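Local coordinates for choline binding protein PCPA (PDB 4CP6) that is a leucine-rich-repeat vaccine antigen of the pneumococcus, probably held at the cell surface through binding to choline, at residues 38-43 with 79-84; 52-57 with 91-96; 60-65 with 99-104; 111-116 with 135-140; 158-163 with 183-188. One frame throughout, in Å; residues are numbered along the deposited sequence. Where two conformers were deposited one is given.

Interaction 1: 38-43 with 79-84; sequences VQVGNG and QAFSYY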
# COMPACT_ATOMS: atom_id res chain seq x y z
N VAL A 38 11.45 12.88 29.51
CA VAL A 38 10.31 11.99 29.67
C VAL A 38 9.57 11.78 28.35
O VAL A 38 9.63 12.62 27.45
CB VAL A 38 9.26 12.52 30.71
CG1 VAL A 38 9.77 12.43 32.14
CG2 VAL A 38 8.76 13.93 30.39
N GLN A 39 8.83 10.67 28.26
CA GLN A 39 7.82 10.47 27.25
C GLN A 39 6.49 10.87 27.91
O GLN A 39 6.30 10.69 29.13
CB GLN A 39 7.72 9.01 26.76
CG GLN A 39 7.35 8.01 27.85
CD GLN A 39 7.35 6.60 27.33
OE1 GLN A 39 8.25 6.19 26.59
NE2 GLN A 39 6.36 5.82 27.74
N VAL A 40 5.58 11.46 27.12
CA VAL A 40 4.23 11.78 27.55
C VAL A 40 3.40 10.53 27.29
O VAL A 40 3.36 10.02 26.16
CB VAL A 40 3.63 13.08 26.95
CG1 VAL A 40 3.73 13.11 25.42
CG2 VAL A 40 2.20 13.31 27.41
N GLY A 41 2.83 9.98 28.36
CA GLY A 41 2.04 8.75 28.35
C GLY A 41 2.86 7.63 28.95
O GLY A 41 4.10 7.62 28.84
N ASN A 42 2.18 6.66 29.61
CA ASN A 42 2.90 5.53 30.20
C ASN A 42 3.27 4.45 29.18
O ASN A 42 3.96 3.50 29.53
CB ASN A 42 2.07 4.91 31.37
CG ASN A 42 0.72 4.35 30.95
OD1 ASN A 42 0.42 4.18 29.76
ND2 ASN A 42 -0.13 4.03 31.91
N GLY A 43 2.82 4.62 27.92
CA GLY A 43 3.11 3.69 26.82
C GLY A 43 2.13 2.53 26.71
O GLY A 43 2.33 1.63 25.87
N GLN A 79 0.26 4.82 22.29
CA GLN A 79 -1.11 4.96 22.79
C GLN A 79 -1.39 6.28 23.50
O GLN A 79 -2.55 6.52 23.82
CB GLN A 79 -1.50 3.79 23.74
CG GLN A 79 -1.12 2.38 23.25
CD GLN A 79 -1.87 1.93 22.03
OE1 GLN A 79 -2.93 2.46 21.68
NE2 GLN A 79 -1.30 0.99 21.30
N ALA A 80 -0.38 7.16 23.72
CA ALA A 80 -0.64 8.36 24.54
C ALA A 80 -1.81 9.21 24.07
O ALA A 80 -2.63 9.64 24.89
CB ALA A 80 0.61 9.21 24.66
N PHE A 81 -1.88 9.46 22.76
CA PHE A 81 -2.97 10.26 22.22
C PHE A 81 -3.83 9.43 21.27
O PHE A 81 -4.39 9.93 20.29
CB PHE A 81 -2.47 11.58 21.63
CG PHE A 81 -1.82 12.41 22.71
CD1 PHE A 81 -2.58 12.96 23.75
CD2 PHE A 81 -0.45 12.59 22.73
CE1 PHE A 81 -1.98 13.70 24.77
CE2 PHE A 81 0.16 13.32 23.77
CZ PHE A 81 -0.62 13.86 24.79
N SER A 82 -3.96 8.14 21.59
CA SER A 82 -4.83 7.31 20.80
C SER A 82 -6.28 7.52 21.23
O SER A 82 -6.56 7.89 22.39
CB SER A 82 -4.46 5.84 20.93
OG SER A 82 -4.62 5.45 22.28
N TYR A 83 -7.18 7.27 20.31
CA TYR A 83 -8.60 7.37 20.57
C TYR A 83 -9.14 5.99 20.41
O TYR A 83 -8.97 5.35 19.36
CB TYR A 83 -9.31 8.36 19.62
CG TYR A 83 -10.81 8.25 19.75
CD1 TYR A 83 -11.49 8.93 20.76
CD2 TYR A 83 -11.52 7.28 19.03
CE1 TYR A 83 -12.87 8.76 20.95
CE2 TYR A 83 -12.88 7.04 19.27
CZ TYR A 83 -13.55 7.80 20.22
OH TYR A 83 -14.90 7.59 20.43
N TYR A 84 -9.81 5.53 21.47
CA TYR A 84 -10.52 4.26 21.50
C TYR A 84 -11.89 4.44 22.10
O TYR A 84 -12.05 5.12 23.11
CB TYR A 84 -9.77 3.21 22.33
CG TYR A 84 -8.47 2.78 21.71
CD1 TYR A 84 -8.44 1.82 20.70
CD2 TYR A 84 -7.26 3.24 22.21
CE1 TYR A 84 -7.24 1.41 20.14
CE2 TYR A 84 -6.05 2.82 21.68
CZ TYR A 84 -6.04 1.91 20.63
OH TYR A 84 -4.84 1.52 20.11
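At the end of strand 35-40 the chain passes the loop after strand 69-76 so closely that Gly41 CA lies 4.7 Å from Ala80 CA, and the two backbones then diverge to 6.0 Å between Gly43 CA and Gln79 CA. The Ala80 methyl fills the narrowest point, with CB 3.2 Å from Val40 O and 4.0 Å from Gly41 CA. Glycine suits position 41 because a CB there would collide with this methyl, and because its backbone angles would press a CB against the preceding carbonyl.

Next to this point Val40 meets Phe81 at about a right angle. With CG anti to its carbonyl carbon (chi1 -62°), Phe81 brings ring atoms CE2 and CZ against CG1 and CG2 of Val40, each pair 3.9 Å apart. The contact joins the mixed sheet at the N-terminal end of the chain to the first of a series of stacked loops. Phe81 also packs on Ile60, just after strand 57-59.

Residues 79-82 form a type I turn, in which Gln79 O accepts from Ser82 N and Ser82 OG on the same face of its plane. Tyr84 OH donates to Gln79 OE1 at 2.6 Å, holding the amide away from 38-43; only CG approaches Gly43 O.

Interaction 2: 52-57 with 91-96; sequences GQDGKP and IVYYPS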
# COMPACT_ATOMS: atom_id res chain seq x y z
N GLY A 52 -14.65 19.23 29.13
CA GLY A 52 -14.46 20.56 28.57
C GLY A 52 -13.42 20.64 27.48
O GLY A 52 -13.43 21.61 26.72
N GLN A 53 -12.53 19.63 27.40
CA GLN A 53 -11.47 19.55 26.38
C GLN A 53 -11.99 18.91 25.10
O GLN A 53 -11.33 19.03 24.06
CB GLN A 53 -10.27 18.75 26.93
CG GLN A 53 -9.47 19.50 28.00
CD GLN A 53 -8.33 18.70 28.61
OE1 GLN A 53 -8.47 17.59 29.17
NE2 GLN A 53 -7.14 19.30 28.59
N ASP A 54 -13.14 18.23 25.13
CA ASP A 54 -13.71 17.57 23.95
C ASP A 54 -13.96 18.57 22.82
O ASP A 54 -14.59 19.61 23.05
CB ASP A 54 -15.04 16.90 24.30
CG ASP A 54 -15.51 15.88 23.28
OD1 ASP A 54 -14.64 15.18 22.70
OD2 ASP A 54 -16.73 15.67 23.17
N GLY A 55 -13.43 18.29 21.62
CA GLY A 55 -13.65 19.13 20.44
C GLY A 55 -13.03 20.51 20.51
O GLY A 55 -13.44 21.41 19.77
N LYS A 56 -11.98 20.68 21.33
CA LYS A 56 -11.27 21.96 21.46
C LYS A 56 -9.78 21.71 21.25
O LYS A 56 -9.32 20.58 21.42
CB LYS A 56 -11.53 22.58 22.85
CG LYS A 56 -12.99 22.99 23.05
CD LYS A 56 -13.18 23.91 24.24
CE LYS A 56 -14.66 24.15 24.47
NZ LYS A 56 -15.36 22.91 24.93
N PRO A 57 -8.99 22.75 20.88
CA PRO A 57 -7.55 22.54 20.66
C PRO A 57 -6.81 22.17 21.94
O PRO A 57 -7.15 22.63 23.04
CB PRO A 57 -7.07 23.90 20.14
CG PRO A 57 -8.30 24.54 19.59
CD PRO A 57 -9.36 24.14 20.57
N ILE A 91 -19.34 8.69 25.69
CA ILE A 91 -18.49 9.56 24.87
C ILE A 91 -17.09 9.53 25.52
O ILE A 91 -16.96 9.66 26.76
CB ILE A 91 -19.04 11.01 24.84
CG1 ILE A 91 -20.41 11.10 24.13
CG2 ILE A 91 -18.03 12.01 24.27
CD1 ILE A 91 -20.46 10.84 22.59
N VAL A 92 -16.04 9.35 24.68
CA VAL A 92 -14.64 9.38 25.09
C VAL A 92 -14.16 10.72 24.53
O VAL A 92 -14.24 10.96 23.30
CB VAL A 92 -13.85 8.15 24.56
CG1 VAL A 92 -12.37 8.28 24.88
CG2 VAL A 92 -14.40 6.85 25.18
N TYR A 93 -13.78 11.64 25.42
CA TYR A 93 -13.44 13.01 25.04
C TYR A 93 -12.13 13.08 24.28
O TYR A 93 -11.21 12.33 24.57
CB TYR A 93 -13.37 13.90 26.28
CG TYR A 93 -14.62 13.77 27.13
CD1 TYR A 93 -15.87 14.06 26.61
CD2 TYR A 93 -14.54 13.36 28.46
CE1 TYR A 93 -17.02 13.95 27.38
CE2 TYR A 93 -15.68 13.23 29.24
CZ TYR A 93 -16.92 13.54 28.70
OH TYR A 93 -18.04 13.41 29.50
N TYR A 94 -12.05 13.99 23.31
CA TYR A 94 -10.82 14.07 22.53
C TYR A 94 -10.74 15.44 21.88
O TYR A 94 -11.75 15.96 21.43
CB TYR A 94 -10.80 12.94 21.44
CG TYR A 94 -9.40 12.69 20.92
CD1 TYR A 94 -8.88 13.45 19.87
CD2 TYR A 94 -8.58 11.73 21.51
CE1 TYR A 94 -7.56 13.30 19.47
CE2 TYR A 94 -7.27 11.53 21.06
CZ TYR A 94 -6.77 12.31 20.03
OH TYR A 94 -5.49 12.14 19.57
N PRO A 95 -9.54 16.05 21.83
CA PRO A 95 -9.42 17.39 21.24
C PRO A 95 -9.69 17.46 19.75
O PRO A 95 -9.60 16.46 19.04
CB PRO A 95 -7.97 17.79 21.55
CG PRO A 95 -7.27 16.59 21.96
CD PRO A 95 -8.28 15.58 22.42
N SER A 96 -9.98 18.67 19.25
CA SER A 96 -10.23 18.87 17.81
C SER A 96 -8.92 19.03 17.02
O SER A 96 -8.90 18.86 15.80
CB SER A 96 -11.07 20.12 17.63
OG SER A 96 -10.43 21.21 18.28
O HOH W 1 -14.88 12.72 21.34
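Asp54 OD1 is gripped by two donors: Tyr94 N, 2.9 Å away and reached with an N-H...O angle of 159°, and a water 2.8 Å away. The backbone N-H meets this oxygen on its anti side, out of the carboxylate plane. The same water donates to Val92 O at 2.7 Å, which ties the carboxylate to the backbone at both Val92 and Tyr94. Chi1 near -163° sets the Asp54 carboxylate anti to its own N, and this lays CB and CG against Tyr93 CD1, with OD2 at the ring edge and the carboxylate and ring planes steeply inclined.

Tyr94 answers with its carbonyl: Gly55 N donates to Tyr94 O over 2.9 Å, almost straight at 177°. A second backbone-to-backbone bond runs the other way, from Ser96 N to Lys56 O at 3.0 Å, from above the carbonyl plane. Gly55 occupies the third position of a type II turn, Gln53 to Lys56, where phi is positive and a residue without CB sits comfortably.

Both loops run into strands 57-59 and 97-100, adjacent parallel strands of the repeat sheet, and the contact lies just ahead of both. Tyr94 CB points away from 52-57, and its OH binds Phe81 O and Ser115 OG. On the solvent side Lys56 folds back, with NZ 2.9 Å from Gly52 O. The buried Pro95 sets CB 3.1 Å from Lys56 O.

Interaction 3: 60-65 with 99-104; sequences IPTKIT and TIPSSI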
# COMPACT_ATOMS: atom_id res chain seq x y z
N ILE A 60 0.34 19.62 23.62
CA ILE A 60 1.09 18.67 24.42
C ILE A 60 2.10 19.45 25.26
O ILE A 60 2.86 20.26 24.71
CB ILE A 60 1.84 17.65 23.53
CG1 ILE A 60 0.85 16.81 22.75
CG2 ILE A 60 2.76 16.74 24.38
CD1 ILE A 60 1.53 15.89 21.63
N PRO A 61 2.14 19.20 26.59
CA PRO A 61 3.15 19.89 27.40
C PRO A 61 4.60 19.59 26.96
O PRO A 61 4.87 18.54 26.37
CB PRO A 61 2.84 19.40 28.83
CG PRO A 61 1.39 19.00 28.77
CD PRO A 61 1.27 18.35 27.42
N THR A 62 5.52 20.52 27.23
CA THR A 62 6.91 20.40 26.78
C THR A 62 7.91 20.16 27.90
O THR A 62 9.04 19.71 27.65
CB THR A 62 7.30 21.62 25.91
OG1 THR A 62 8.62 21.46 25.41
CG2 THR A 62 7.23 22.96 26.68
N LYS A 63 7.52 20.51 29.12
CA LYS A 63 8.43 20.46 30.26
C LYS A 63 7.64 20.17 31.51
O LYS A 63 6.53 20.69 31.69
CB LYS A 63 9.10 21.85 30.38
CG LYS A 63 10.15 22.00 31.48
CD LYS A 63 10.84 23.36 31.40
CE LYS A 63 10.11 24.46 32.13
NZ LYS A 63 10.83 25.75 32.03
N ILE A 64 8.20 19.32 32.37
CA ILE A 64 7.61 19.04 33.68
C ILE A 64 8.71 19.19 34.71
O ILE A 64 9.89 18.95 34.42
CB ILE A 64 6.82 17.73 33.80
CG1 ILE A 64 7.75 16.51 33.71
CG2 ILE A 64 5.63 17.68 32.79
CD1 ILE A 64 7.18 15.27 34.23
N THR A 65 8.33 19.66 35.89
CA THR A 65 9.32 19.83 36.95
C THR A 65 8.92 19.03 38.16
O THR A 65 7.73 18.91 38.46
CB THR A 65 9.50 21.32 37.30
OG1 THR A 65 8.25 21.82 37.78
CG2 THR A 65 9.99 22.14 36.12
N THR A 99 -1.39 20.40 19.16
CA THR A 99 -0.16 21.12 18.86
C THR A 99 1.00 20.39 19.50
O THR A 99 0.93 20.04 20.69
CB THR A 99 -0.27 22.58 19.30
OG1 THR A 99 -1.26 23.22 18.50
CG2 THR A 99 1.05 23.34 19.18
N ILE A 100 2.05 20.12 18.70
CA ILE A 100 3.22 19.40 19.14
C ILE A 100 4.35 20.38 19.37
O ILE A 100 4.74 21.08 18.44
CB ILE A 100 3.60 18.34 18.07
CG1 ILE A 100 2.40 17.37 17.86
CG2 ILE A 100 4.89 17.62 18.44
CD1 ILE A 100 2.66 16.14 16.93
N PRO A 101 4.91 20.43 20.60
CA PRO A 101 5.98 21.38 20.88
C PRO A 101 7.27 20.97 20.20
O PRO A 101 7.42 19.79 19.85
CB PRO A 101 6.10 21.35 22.41
CG PRO A 101 5.66 19.94 22.78
CD PRO A 101 4.54 19.65 21.81
N SER A 102 8.23 21.91 20.05
CA SER A 102 9.49 21.62 19.38
C SER A 102 10.31 20.51 20.04
O SER A 102 11.02 19.80 19.34
CB SER A 102 10.33 22.88 19.21
OG SER A 102 10.66 23.46 20.46
N SER A 103 10.19 20.32 21.37
CA SER A 103 10.94 19.30 22.09
C SER A 103 10.65 17.85 21.66
O SER A 103 11.45 16.98 21.96
CB SER A 103 10.71 19.46 23.60
OG SER A 103 9.36 19.26 23.98
N ILE A 104 9.48 17.59 21.03
CA ILE A 104 9.19 16.19 20.64
C ILE A 104 10.13 15.73 19.51
O ILE A 104 10.07 16.30 18.42
CB ILE A 104 7.72 16.02 20.24
CG1 ILE A 104 6.75 16.42 21.39
CG2 ILE A 104 7.42 14.57 19.72
CD1 ILE A 104 6.86 15.56 22.73
O HOH W 2 9.39 22.71 23.09
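Ile60 can be traced from its CB, which rests 3.8 Å from Pro101 CD and about as far from Thr99 O. Its CG1 passes beside that same carbonyl, and CD1 ends 4.1 Å from Ile100 CG1. The two isoleucines lie side by side and point the same way, as expected where neighbouring strands of a parallel leucine-rich-repeat sheet, here 57-59 and 97-100, send matching side chains into one hydrophobic interior. The CD1 tip continues into that interior, also touching Phe81 and Phe112. The strand pairing itself reaches Ile60, whose N donates to Thr99 O over 3.0 Å at 168°, nearly along the C=O axis.

Each segment has isoleucine followed by proline, and the second proline does the packing beyond the strand. Pro101 sets CG and CD against Ile60 O, each 3.4 Å away, while its CB lies 3.7 Å from Thr62 CB. A proline suits this place: it needs no N-H partner where the strand ends, and it begins the type I turn that runs from Pro101 to Ile104. The neighbouring Pro61 O is buried here and has no polar partner in the model.

Thr62 provides the polar counterpart. Chi1 of -176° holds OG1 anti to its backbone N and reaching past Pro101 CB, which brings it 2.7 Å from Ser103 OG in a hydrogen bond whose direction is unsettled. Ser103 OG is also bound to Val73 O, so it links the turn to strand 69-76. A water lies 2.7 Å from Thr62 OG1 and accepts from Ser103 N.

Interaction 4: 111-116 with 135-140; sequences GFHGSK and AFDFSE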
# COMPACT_ATOMS: atom_id res chain seq x y z
N GLY A 111 1.24 6.26 18.61
CA GLY A 111 1.12 7.41 19.52
C GLY A 111 -0.18 8.17 19.36
O GLY A 111 -0.68 8.75 20.33
N PHE A 112 -0.76 8.20 18.14
CA PHE A 112 -1.99 8.91 17.82
C PHE A 112 -2.96 7.98 17.10
O PHE A 112 -3.76 8.42 16.27
CB PHE A 112 -1.71 10.15 16.96
CG PHE A 112 -0.90 11.24 17.64
CD1 PHE A 112 0.48 11.17 17.69
CD2 PHE A 112 -1.54 12.35 18.19
CE1 PHE A 112 1.23 12.21 18.27
CE2 PHE A 112 -0.80 13.35 18.79
CZ PHE A 112 0.57 13.28 18.84
N HIS A 113 -2.94 6.66 17.43
CA HIS A 113 -3.83 5.73 16.76
C HIS A 113 -5.29 6.23 16.84
O HIS A 113 -5.74 6.55 17.95
CB HIS A 113 -3.74 4.31 17.37
CG HIS A 113 -4.92 3.49 16.99
ND1 HIS A 113 -4.94 2.76 15.82
CD2 HIS A 113 -6.15 3.41 17.57
CE1 HIS A 113 -6.16 2.25 15.73
NE2 HIS A 113 -6.91 2.60 16.77
N GLY A 114 -6.01 6.21 15.74
CA GLY A 114 -7.42 6.58 15.70
C GLY A 114 -7.73 8.01 16.09
O GLY A 114 -8.91 8.35 16.28
N SER A 115 -6.70 8.86 16.21
CA SER A 115 -6.89 10.24 16.65
C SER A 115 -8.05 10.94 15.99
O SER A 115 -8.18 10.92 14.78
CB SER A 115 -5.61 11.04 16.43
OG SER A 115 -5.76 12.39 16.84
N LYS A 116 -8.87 11.63 16.79
CA LYS A 116 -9.98 12.40 16.24
C LYS A 116 -9.56 13.84 15.91
O LYS A 116 -10.40 14.61 15.43
CB LYS A 116 -11.14 12.42 17.23
CG LYS A 116 -11.80 11.06 17.35
CD LYS A 116 -12.97 11.14 18.30
CE LYS A 116 -14.11 12.00 17.81
NZ LYS A 116 -15.28 11.93 18.74
N ALA A 135 1.61 5.38 13.74
CA ALA A 135 1.39 6.51 14.65
C ALA A 135 0.04 7.18 14.46
O ALA A 135 -0.54 7.64 15.46
CB ALA A 135 2.50 7.52 14.50
N PHE A 136 -0.47 7.24 13.23
CA PHE A 136 -1.72 7.90 12.92
C PHE A 136 -2.63 6.96 12.16
O PHE A 136 -3.48 7.44 11.39
CB PHE A 136 -1.46 9.18 12.09
CG PHE A 136 -0.68 10.25 12.81
CD1 PHE A 136 -1.33 11.18 13.61
CD2 PHE A 136 0.72 10.28 12.75
CE1 PHE A 136 -0.61 12.18 14.27
CE2 PHE A 136 1.43 11.28 13.43
CZ PHE A 136 0.76 12.20 14.20
N ASP A 137 -2.54 5.63 12.39
CA ASP A 137 -3.43 4.77 11.63
C ASP A 137 -4.88 4.96 12.07
O ASP A 137 -5.15 5.23 13.25
CB ASP A 137 -2.99 3.30 11.59
CG ASP A 137 -3.09 2.54 12.89
OD1 ASP A 137 -3.09 3.18 13.96
OD2 ASP A 137 -3.16 1.29 12.83
N PHE A 138 -5.82 4.87 11.13
CA PHE A 138 -7.26 5.02 11.38
C PHE A 138 -7.59 6.41 11.94
O PHE A 138 -8.65 6.61 12.53
CB PHE A 138 -7.78 3.90 12.32
CG PHE A 138 -7.62 2.52 11.70
CD1 PHE A 138 -8.57 2.02 10.81
CD2 PHE A 138 -6.50 1.75 11.98
CE1 PHE A 138 -8.42 0.76 10.25
CE2 PHE A 138 -6.36 0.46 11.43
CZ PHE A 138 -7.30 -0.00 10.54
N SER A 139 -6.70 7.40 11.73
CA SER A 139 -6.97 8.73 12.27
C SER A 139 -8.02 9.49 11.44
O SER A 139 -8.31 9.14 10.28
CB SER A 139 -5.69 9.55 12.36
OG SER A 139 -5.38 10.13 11.11
N GLU A 140 -8.55 10.57 12.05
CA GLU A 140 -9.49 11.47 11.39
C GLU A 140 -8.77 12.74 10.89
O GLU A 140 -9.41 13.73 10.55
CB GLU A 140 -10.61 11.86 12.35
CG GLU A 140 -11.37 10.65 12.87
CD GLU A 140 -12.66 10.94 13.62
OE1 GLU A 140 -13.19 12.06 13.51
OE2 GLU A 140 -13.14 10.01 14.31
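Residues 111-116 and 135-140 are two successive loops of the leucine-rich-repeat solenoid stacked one on the other, Phe112 on Phe136 and Gly114 on Ser139, with three backbone hydrogen bonds between them. Each contains a type II turn, Phe112 to Ser115 and Phe136 to Ser139, and in each the third residue has positive phi: Gly114, for which this is easy, and Phe138. The backbone bonds run from Phe112 N to Ala135 O (2.7 Å, rather bent at 134°), Gly114 N to Asp137 O (2.8 Å) and Glu140 N to Ser115 O (2.8 Å); the last two lie nearly straight. The slim Gly114 also brings its CA within 3.4 Å of Phe138 O.

The phenylalanine rings point the same way, nearly parallel at 11°, with centroids 4.8 Å apart and slid so far that they hardly overlap. On the polar side, His113 ND1 donates to Asp137 OD1 over 2.7 Å; the ring meets this oxygen from above the carboxylate plane, and Asp137 OD2 forms a salt bridge with Arg134. Chi1 of 69° lifts the Asp137 carboxylate across toward the imidazole. The aspartate would probably polarise the imidazole, while Arg134 shares the carboxylate's charge. At the end of the loops, Lys116 CG rests 3.5 Å from Glu140 OE2, while OE1 is bound to Lys118.

Around the contact, Phe112 packs on Ile98, Ile100 and Ile120 of strands 97-100 and 119-122, Phe136 reaches Ile120 too, and next-loop residues Phe158 and Phe160 continue the aromatic row beyond Phe136 and Phe138.

Interaction 5: 158-163 with 183-188; sequences FSFSQK and FANLSN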
# COMPACT_ATOMS: atom_id res chain seq x y z
N PHE A 158 0.15 6.37 8.32
CA PHE A 158 -1.10 7.12 8.11
C PHE A 158 -2.18 6.24 7.54
O PHE A 158 -3.22 6.74 7.13
CB PHE A 158 -0.86 8.34 7.18
CG PHE A 158 0.06 9.36 7.79
CD1 PHE A 158 -0.43 10.33 8.66
CD2 PHE A 158 1.43 9.31 7.57
CE1 PHE A 158 0.43 11.26 9.27
CE2 PHE A 158 2.30 10.23 8.18
CZ PHE A 158 1.79 11.19 9.05
N SER A 159 -1.96 4.92 7.51
CA SER A 159 -2.88 3.99 6.90
C SER A 159 -4.29 4.18 7.45
O SER A 159 -4.47 4.29 8.67
CB SER A 159 -2.41 2.56 7.14
OG SER A 159 -3.29 1.62 6.53
N PHE A 160 -5.28 4.16 6.56
CA PHE A 160 -6.69 4.24 6.92
C PHE A 160 -7.09 5.61 7.49
O PHE A 160 -8.14 5.72 8.15
CB PHE A 160 -7.10 3.08 7.85
CG PHE A 160 -7.91 2.02 7.15
CD1 PHE A 160 -9.18 2.31 6.66
CD2 PHE A 160 -7.43 0.73 7.01
CE1 PHE A 160 -9.94 1.32 6.01
CE2 PHE A 160 -8.17 -0.25 6.35
CZ PHE A 160 -9.44 0.05 5.88
N SER A 161 -6.29 6.65 7.22
CA SER A 161 -6.68 8.03 7.55
C SER A 161 -7.57 8.49 6.38
O SER A 161 -7.11 9.14 5.44
CB SER A 161 -5.45 8.92 7.72
OG SER A 161 -4.70 8.54 8.86
N GLN A 162 -8.83 8.07 6.43
CA GLN A 162 -9.75 8.23 5.31
C GLN A 162 -10.13 9.65 4.97
O GLN A 162 -10.56 9.86 3.84
CB GLN A 162 -10.98 7.39 5.52
CG GLN A 162 -10.66 5.91 5.37
CD GLN A 162 -11.87 5.04 5.58
OE1 GLN A 162 -12.68 5.25 6.50
NE2 GLN A 162 -11.99 4.03 4.75
N LYS A 163 -9.98 10.60 5.90
CA LYS A 163 -10.34 11.99 5.63
C LYS A 163 -9.11 12.84 5.30
O LYS A 163 -9.25 14.04 5.06
CB LYS A 163 -11.07 12.57 6.86
CG LYS A 163 -12.46 11.94 7.15
CD LYS A 163 -13.46 12.20 6.01
CE LYS A 163 -14.78 11.48 6.19
NZ LYS A 163 -15.55 11.45 4.92
N PHE A 183 1.01 5.14 3.33
CA PHE A 183 -0.08 5.93 2.76
C PHE A 183 -1.13 5.02 2.16
O PHE A 183 -1.72 5.34 1.11
CB PHE A 183 0.49 6.90 1.68
CG PHE A 183 1.60 7.80 2.16
CD1 PHE A 183 1.48 8.52 3.35
CD2 PHE A 183 2.77 7.95 1.42
CE1 PHE A 183 2.53 9.32 3.82
CE2 PHE A 183 3.80 8.79 1.87
CZ PHE A 183 3.68 9.45 3.06
N ALA A 184 -1.39 3.90 2.84
CA ALA A 184 -2.34 2.89 2.39
C ALA A 184 -3.76 3.20 2.89
O ALA A 184 -3.95 3.92 3.89
CB ALA A 184 -1.90 1.53 2.92
N ASN A 185 -4.77 2.65 2.19
CA ASN A 185 -6.18 2.76 2.60
C ASN A 185 -6.67 4.18 2.73
O ASN A 185 -7.52 4.46 3.62
CB ASN A 185 -6.45 1.98 3.92
CG ASN A 185 -6.02 0.55 3.81
OD1 ASN A 185 -6.70 -0.25 3.15
ND2 ASN A 185 -4.86 0.22 4.40
N LEU A 186 -6.17 5.09 1.88
CA LEU A 186 -6.62 6.47 1.92
C LEU A 186 -7.75 6.71 0.93
O LEU A 186 -7.81 6.06 -0.10
CB LEU A 186 -5.49 7.44 1.66
CG LEU A 186 -4.24 7.31 2.56
CD1 LEU A 186 -3.13 8.33 2.17
CD2 LEU A 186 -4.57 7.41 4.05
N SER A 187 -8.62 7.69 1.23
CA SER A 187 -9.80 7.91 0.40
C SER A 187 -9.97 9.35 -0.06
O SER A 187 -10.81 9.58 -0.93
CB SER A 187 -11.06 7.55 1.20
OG SER A 187 -11.03 6.21 1.65
N ASN A 188 -9.22 10.31 0.50
CA ASN A 188 -9.41 11.72 0.17
C ASN A 188 -8.14 12.46 -0.16
O ASN A 188 -8.17 13.70 -0.24
CB ASN A 188 -10.16 12.42 1.32
CG ASN A 188 -11.63 12.11 1.27
OD1 ASN A 188 -12.14 11.27 2.02
ND2 ASN A 188 -12.31 12.65 0.28
O HOH W 3 -7.35 10.13 2.74
O HOH W 4 -9.96 3.18 3.01
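The segments 158-163 and 183-188 run side by side, with Ser159 CA 4.7 Å from Ala184 CA and Phe160 CA 4.6 Å from Asn185 CA. One backbone hydrogen bond joins them, Phe160 N to Ala184 O at 3.0 Å, and Phe160 CA makes a CA-H...O contact with Asn185 O.

Asn185 lies flat against one face of the Phe160 ring: its amide and the ring are only 7° apart, and its CB is 3.5 Å from the ring centroid, over the face. ND2 lies 3.0 Å from Ser159 OG and donates to it at 155°, which fixes the rotation of the amide against the ring. Phe160 in turn has chi1 of -105°, away from any staggered position, which points to some strain in holding its ring over Asn185 while Phe138 stacks on the opposite face.

These are loops of the leucine-rich-repeat solenoid, lying between short strands, 152-153 and 166-169 for the first, 177-178 and 191-194 for the second. The first makes a type II turn from Phe158 to Ser161, and Phe160 is its third residue with positive phi; Asn185 has positive phi too, a conformation asparagine tolerates better than most residues. Ser161 N and OG reach Phe158 O from the same face, and Ser161 OG is also hydrogen-bonded to Ser139 OG.

Leu186 CD2 sits in the turn, 3.4 Å from both Phe158 O and Ser161 O, while Phe158 CD2 meets the edge of the Phe183 ring at CE1, 3.9 Å away. On the outer side, one water connects Gln162 NE2 with Asn185 O, and another connects Ser161 O with Asn188 N.

Interactions 1 and 4 are buried, interactions 3 and 5 partly so, and interaction 2 lies at the surface. Interactions 2 and 3 hold the same neighbouring strands, 57-59 and 97-100, the one before they begin and the other as they end. Interactions 1, 4 and 5 lie in series along the stacked loops: Phe81 N and Tyr83 N bind Gly111 O and His113 O, and Phe138 N binds Ser159 O. Tyr94 OH joins interaction 2 to interactions 1 and 4. Interaction 1 relies on apolar contact, interaction 2 on backbone bonds and a gripped carboxylate; interaction 3 mixes isoleucine and proline packing with a hydroxyl pair and a water, and interactions 4 and 5 combine aromatic rows with polar side chains.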